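PDB 6SER: START domain-containing protein 10 from Homo sapiens, which transfers phosphatidylcholine and phosphatidylethanolamine between membranes, preferring lipids with a palmitoyl or stearoyl chain at sn-1 and an unsaturated chain at sn-2. Local coordinates for residues P25-Q28 against D29-F33; E90-K93 against K94-N98. All blocks are in the same frame, centred on the assembly; numbering follows the deposited sequence.

Contact 1 of 2, residues P25-Q28 against D29-F33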
loop_
_atom_site.group_PDB
_atom_site.type_symbol
_atom_site.label_atom_id
_atom_site.label_comp_id
_atom_site.label_asym_id
_atom_site.label_seq_id
_atom_site.Cartn_x
_atom_site.Cartn_y
_atom_site.Cartn_z
ATOM N N PRO A 25 -12.965 4.397 -4.607
ATOM C CA PRO A 25 -12.430 5.764 -4.575
ATOM C C PRO A 25 -12.866 6.568 -5.789
ATOM O O PRO A 25 -12.760 6.111 -6.928
ATOM C CB PRO A 25 -10.916 5.539 -4.558
ATOM C CG PRO A 25 -10.749 4.199 -3.911
ATOM C CD PRO A 25 -11.920 3.386 -4.372
ATOM N N ASP A 26 -13.385 7.764 -5.539
ATOM C CA ASP A 26 -13.781 8.618 -6.641
ATOM C C ASP A 26 -12.630 9.552 -6.995
ATOM O O ASP A 26 -11.524 9.450 -6.461
ATOM C CB ASP A 26 -15.065 9.379 -6.312
ATOM C CG ASP A 26 -14.900 10.364 -5.172
ATOM O OD1 ASP A 26 -13.815 10.435 -4.564
ATOM O OD2 ASP A 26 -15.880 11.076 -4.883
ATOM N N ASP A 27 -12.898 10.480 -7.909
ATOM C CA ASP A 27 -11.836 11.329 -8.431
ATOM C C ASP A 27 -11.258 12.232 -7.350
ATOM O O ASP A 27 -10.057 12.522 -7.349
ATOM C CB ASP A 27 -12.366 12.161 -9.590
ATOM C CG ASP A 27 -11.358 12.311 -10.692
ATOM O OD1 ASP A 27 -11.484 11.593 -11.704
ATOM O OD2 ASP A 27 -10.426 13.130 -10.538
ATOM N N GLN A 28 -12.095 12.687 -6.419
ATOM C CA GLN A 28 -11.606 13.549 -5.351
ATOM C C GLN A 28 -10.706 12.788 -4.384
ATOM O O GLN A 28 -9.757 13.366 -3.842
ATOM C CB GLN A 28 -12.795 14.184 -4.621
ATOM C CG GLN A 28 -12.462 14.971 -3.360
ATOM C CD GLN A 28 -11.660 16.232 -3.625
ATOM O OE1 GLN A 28 -11.602 16.730 -4.752
ATOM N NE2 GLN A 28 -11.033 16.757 -2.578
ATOM N N ASP A 29 -10.967 11.492 -4.167
ATOM C CA ASP A 29 -10.139 10.717 -3.244
ATOM C C ASP A 29 -8.713 10.585 -3.762
ATOM O O ASP A 29 -7.752 10.697 -2.993
ATOM C CB ASP A 29 -10.745 9.333 -3.001
ATOM C CG ASP A 29 -12.016 9.385 -2.165
ATOM O OD1 ASP A 29 -13.010 8.736 -2.543
ATOM O OD2 ASP A 29 -12.025 10.074 -1.125
ATOM N N PHE A 30 -8.566 10.465 -5.061
ATOM C CA PHE A 30 -7.238 10.383 -5.693
ATOM C C PHE A 30 -6.544 11.734 -5.550
ATOM O O PHE A 30 -5.393 11.806 -5.303
ATOM C CB PHE A 30 -7.358 9.953 -7.148
ATOM C CG PHE A 30 -7.530 8.476 -7.329
ATOM C CD1 PHE A 30 -6.480 7.623 -7.163
ATOM C CD2 PHE A 30 -8.741 7.935 -7.669
ATOM C CE1 PHE A 30 -6.628 6.267 -7.349
ATOM C CE2 PHE A 30 -8.900 6.579 -7.828
ATOM C CZ PHE A 30 -7.835 5.744 -7.680
ATOM N N ARG A 31 -7.299 12.807 -5.679
ATOM C CA ARG A 31 -6.744 14.171 -5.577
ATOM C C ARG A 31 -6.294 14.440 -4.142
ATOM O O ARG A 31 -5.212 14.868 -3.931
ATOM C CB ARG A 31 -7.759 15.186 -6.094
ATOM C CG ARG A 31 -7.743 15.298 -7.606
ATOM C CD ARG A 31 -8.324 16.555 -8.184
ATOM N NE ARG A 31 -9.627 16.661 -7.589
ATOM C CZ ARG A 31 -10.756 16.545 -8.243
ATOM N NH1 ARG A 31 -10.745 16.366 -9.550
ATOM N NH2 ARG A 31 -11.884 16.588 -7.576
ATOM N N SER A 32 -7.119 14.090 -3.186
ATOM C CA SER A 32 -6.784 14.318 -1.778
ATOM C C SER A 32 -5.529 13.547 -1.451
ATOM O O SER A 32 -4.745 14.069 -0.760
ATOM C CB SER A 32 -7.876 13.873 -0.900
ATOM O OG SER A 32 -8.819 14.876 -0.745
ATOM N N PHE A 33 -5.454 12.307 -1.885
ATOM C CA PHE A 33 -4.273 11.470 -1.640
ATOM C C PHE A 33 -3.038 12.104 -2.251
ATOM O O PHE A 33 -2.121 12.235 -1.594
ATOM C CB PHE A 33 -4.514 10.034 -2.067
ATOM C CG PHE A 33 -3.340 9.161 -1.791
ATOM C CD1 PHE A 33 -3.210 8.486 -0.611
ATOM C CD2 PHE A 33 -2.320 9.106 -2.682
ATOM C CE1 PHE A 33 -2.094 7.720 -0.371
ATOM C CE2 PHE A 33 -1.208 8.344 -2.442
ATOM C CZ PHE A 33 -1.097 7.661 -1.284
#

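Contact 2 of 2, residues E90-K93 against K94-N98. With PO4 (phosphate ion), chain B.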
loop_
_atom_site.group_PDB
_atom_site.type_symbol
_atom_site.label_atom_id
_atom_site.label_comp_id
_atom_site.label_asym_id
_atom_site.label_seq_id
_atom_site.Cartn_x
_atom_site.Cartn_y
_atom_site.Cartn_z
ATOM N N GLU A 90 2.150 -11.440 -7.684
ATOM C CA GLU A 90 2.980 -12.640 -7.744
ATOM C C GLU A 90 4.425 -12.346 -7.358
ATOM O O GLU A 90 5.046 -13.116 -6.616
ATOM C CB GLU A 90 2.927 -13.241 -9.148
ATOM C CG GLU A 90 3.905 -14.371 -9.322
ATOM C CD GLU A 90 3.944 -14.930 -10.744
ATOM O OE1 GLU A 90 4.336 -16.097 -10.883
ATOM O OE2 GLU A 90 3.599 -14.219 -11.710
ATOM N N TYR A 91 4.981 -11.247 -7.876
ATOM C CA TYR A 91 6.351 -10.832 -7.581
ATOM C C TYR A 91 6.577 -10.497 -6.105
ATOM O O TYR A 91 7.715 -10.597 -5.642
ATOM C CB TYR A 91 6.696 -9.612 -8.437
ATOM C CG TYR A 91 8.150 -9.206 -8.449
ATOM C CD1 TYR A 91 9.147 -10.122 -8.762
ATOM C CD2 TYR A 91 8.527 -7.886 -8.192
ATOM C CE1 TYR A 91 10.485 -9.741 -8.804
ATOM C CE2 TYR A 91 9.860 -7.496 -8.232
ATOM C CZ TYR A 91 10.830 -8.423 -8.536
ATOM O OH TYR A 91 12.146 -8.037 -8.570
ATOM N N ARG A 92 5.530 -10.102 -5.363
ATOM C CA ARG A 92 5.696 -9.741 -3.953
ATOM C C ARG A 92 6.430 -10.823 -3.182
ATOM O O ARG A 92 7.330 -10.531 -2.389
ATOM C CB ARG A 92 4.340 -9.475 -3.293
ATOM C CG ARG A 92 3.966 -8.004 -3.149
ATOM C CD ARG A 92 4.527 -7.346 -1.872
ATOM N NE ARG A 92 4.229 -5.912 -1.872
ATOM C CZ ARG A 92 4.348 -5.096 -0.826
ATOM N NH1 ARG A 92 4.762 -5.556 0.347
ATOM N NH2 ARG A 92 4.042 -3.810 -0.956
ATOM N N LYS A 93 6.068 -12.082 -3.400
ATOM C CA LYS A 93 6.727 -13.153 -2.662
ATOM C C LYS A 93 8.185 -13.329 -3.053
ATOM O O LYS A 93 8.932 -13.971 -2.315
ATOM C CB LYS A 93 5.988 -14.465 -2.861
ATOM C CG LYS A 93 4.756 -14.577 -2.004
ATOM C CD LYS A 93 3.981 -15.823 -2.367
ATOM C CE LYS A 93 2.763 -15.954 -1.495
ATOM N NZ LYS A 93 1.953 -17.138 -1.867
ATOM N N LYS A 94 8.607 -12.780 -4.190
ATOM C CA LYS A 94 10.007 -12.899 -4.570
ATOM C C LYS A 94 10.896 -11.989 -3.726
ATOM O O LYS A 94 11.962 -12.420 -3.272
ATOM C CB LYS A 94 10.176 -12.599 -6.065
ATOM C CG LYS A 94 11.596 -12.776 -6.600
ATOM C CD LYS A 94 12.043 -14.241 -6.637
ATOM C CE LYS A 94 13.491 -14.359 -7.132
ATOM N NZ LYS A 94 13.967 -15.771 -7.205
ATOM N N TRP A 95 10.474 -10.739 -3.484
ATOM C CA TRP A 95 11.314 -9.759 -2.802
ATOM C C TRP A 95 10.825 -9.320 -1.422
ATOM O O TRP A 95 11.592 -8.670 -0.706
ATOM C CB TRP A 95 11.482 -8.496 -3.662
ATOM C CG TRP A 95 10.192 -7.768 -3.929
ATOM C CD1 TRP A 95 9.315 -8.006 -4.951
ATOM C CD2 TRP A 95 9.635 -6.683 -3.171
ATOM N NE1 TRP A 95 8.249 -7.139 -4.874
ATOM C CE2 TRP A 95 8.418 -6.323 -3.788
ATOM C CE3 TRP A 95 10.046 -5.984 -2.030
ATOM C CZ2 TRP A 95 7.611 -5.299 -3.306
ATOM C CZ3 TRP A 95 9.242 -4.965 -1.552
ATOM C CH2 TRP A 95 8.041 -4.628 -2.192
ATOM N N ASP A 96 9.588 -9.624 -1.037
ATOM C CA ASP A 96 9.045 -9.214 0.260
ATOM C C ASP A 96 9.304 -10.350 1.244
ATOM O O ASP A 96 8.674 -11.409 1.166
ATOM C CB ASP A 96 7.555 -8.883 0.136
ATOM C CG ASP A 96 6.895 -8.490 1.469
ATOM O OD1 ASP A 96 7.390 -8.859 2.556
ATOM O OD2 ASP A 96 5.831 -7.826 1.420
ATOM N N SER A 97 10.237 -10.130 2.168
ATOM C CA SER A 97 10.644 -11.190 3.082
ATOM C C SER A 97 9.650 -11.431 4.212
ATOM O O SER A 97 9.798 -12.419 4.937
ATOM C CB SER A 97 12.019 -10.866 3.664
ATOM O OG SER A 97 12.061 -9.517 4.086
ATOM N N ASN A 98 8.638 -10.578 4.369
ATOM C CA ASN A 98 7.654 -10.756 5.428
ATOM C C ASN A 98 6.352 -11.419 4.980
ATOM O O ASN A 98 5.669 -12.021 5.816
ATOM C CB ASN A 98 7.331 -9.403 6.070
ATOM C CG ASN A 98 8.449 -8.907 6.956
ATOM O OD1 ASN A 98 9.361 -9.660 7.302
ATOM N ND2 ASN A 98 8.391 -7.635 7.326
HETATM P P PO4 B . 11.270 -17.883 -9.333
HETATM O O1 PO4 B . 10.398 -16.860 -8.862
HETATM O O2 PO4 B . 11.541 -18.789 -8.306
HETATM O O3 PO4 B . 12.456 -17.285 -9.762
HETATM O O4 PO4 B . 10.665 -18.593 -10.408
#

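Contact 1 of 2, residues P25-Q28 against D29-F33
A capping box formed by Asp26 and Asp29 starts helix 27-38, the first helix of this START domain. The N-cap residue Asp26 places OD1 3.1 Å from the backbone N of Asp29, which meets that oxygen nearly along its C-O bond. A chi1 of 65° turns the Asp26 carboxylate forward, over the first turn of the helix. The return bond runs from the backbone N of Asp26 to OD1 of Asp29, 3.2 Å long; it arrives on the anti side of the carboxylate and somewhat out of its plane. As a result the two acidic side chains cross at about a right angle, with Asp26 OD1 and Asp29 OD1 only 2.8 Å apart. Both are acceptors, so this proximity may raise the proton affinity of the pair, while the backbone N-H groups of the first turn would offset part of the charge.

Within the same first turns, on the exposed side, Gln28 and Arg31 meet. Gln28 OE1 takes a nearly straight bond, 2.8 Å long, from Arg31 NH2, lying in the guanidinium plane while the donor lies in the plane of the amide carbonyl. The amide and guanidinium planes are nevertheless turned 57° apart. Asp27 OD2 approaches Arg31 NH1 at 3.4 Å from well outside the guanidinium plane, a purely electrostatic salt bridge.

Toward the protein interior, Pro25 CB touches Phe30 CE2 at 4.0 Å. Both residues pack on strands 127-139 and 142-151, against side chains that include Leu133, Leu137, Ile144 and Met146. A capping box with an apolar residue just ahead of it and another just after it, both lying on the sheet, sets the start of this helix against the curved sheet of the START fold.

Contact 2 of 2, residues E90-K93 against K94-N98
Tyr91 and Trp95, Arg92 and Asp96 pair one turn apart at the C-terminal end of the short helix 89-95, where the chain leaves the helix through an Asx turn at Asp96 and enters strand 99-109 of the START fold.

The aromatic contact is oblique. Trp95 brings CD1 of its five-membered ring over one face of the Tyr91 ring, displaced toward the rim and 3.3 Å from Tyr91 CD2; the planes are inclined at 49°. A chi1 of 63° folds the indole back along the helix and also puts CD1 3.1 Å from Tyr91 O. Helix 197-227 packs against this pair: Tyr91 OH is hydrogen-bonded to Ala218 O, and the Tyr222 ring meets Tyr91 edge-to-face.

The charged contacts involve Arg92 and Lys94. The Arg92 chain, bent at chi2, carries its guanidinium across the far end of the indole, with Trp95 CH2 over one face of the group at 4.0 Å from Arg92 CZ. At the guanidinium edge, NH1 forms a salt bridge 2.7 Å long with Asp96 OD2, which also bonds to Tyr117 OH; two partners thus fix this carboxylate oxygen. Lys94 runs instead past the Tyr91 ring, its CG 3.9 Å from Tyr91 CE1, to a weak hydrogen bond from NZ to O3 of a phosphate ion, probably from the crystallisation liquor and also held by Trp225 and His229.

Backbone bonds close the last turn: Asp96 N donates to Arg92 O, while Lys94 N donates to Tyr91 O, a tighter i to i+3 step. Beyond it, Asp96 OD1 accepts from Asn98 N at 2.8 Å, the bond that closes the Asx turn.

Contacts 1 and 2 follow one another along the chain and lie on opposite sides of its centre, with their own centres 28 Å apart and nearest atoms about 13 Å apart. Contact 1 begins helix 27-38, which packs against strands 127-139 and 142-151; contact 2 ends helix 89-95, which leads into strand 99-109 and lies against the long helix 197-227. The two thus share no helix and do not touch, but the antiparallel strands 99-109, 112-119, 127-139 and 142-151 join their surroundings in one curved sheet. One is a helix start and the other a helix exit, on different sides of a single START domain, the lipid-binding fold of this transfer protein.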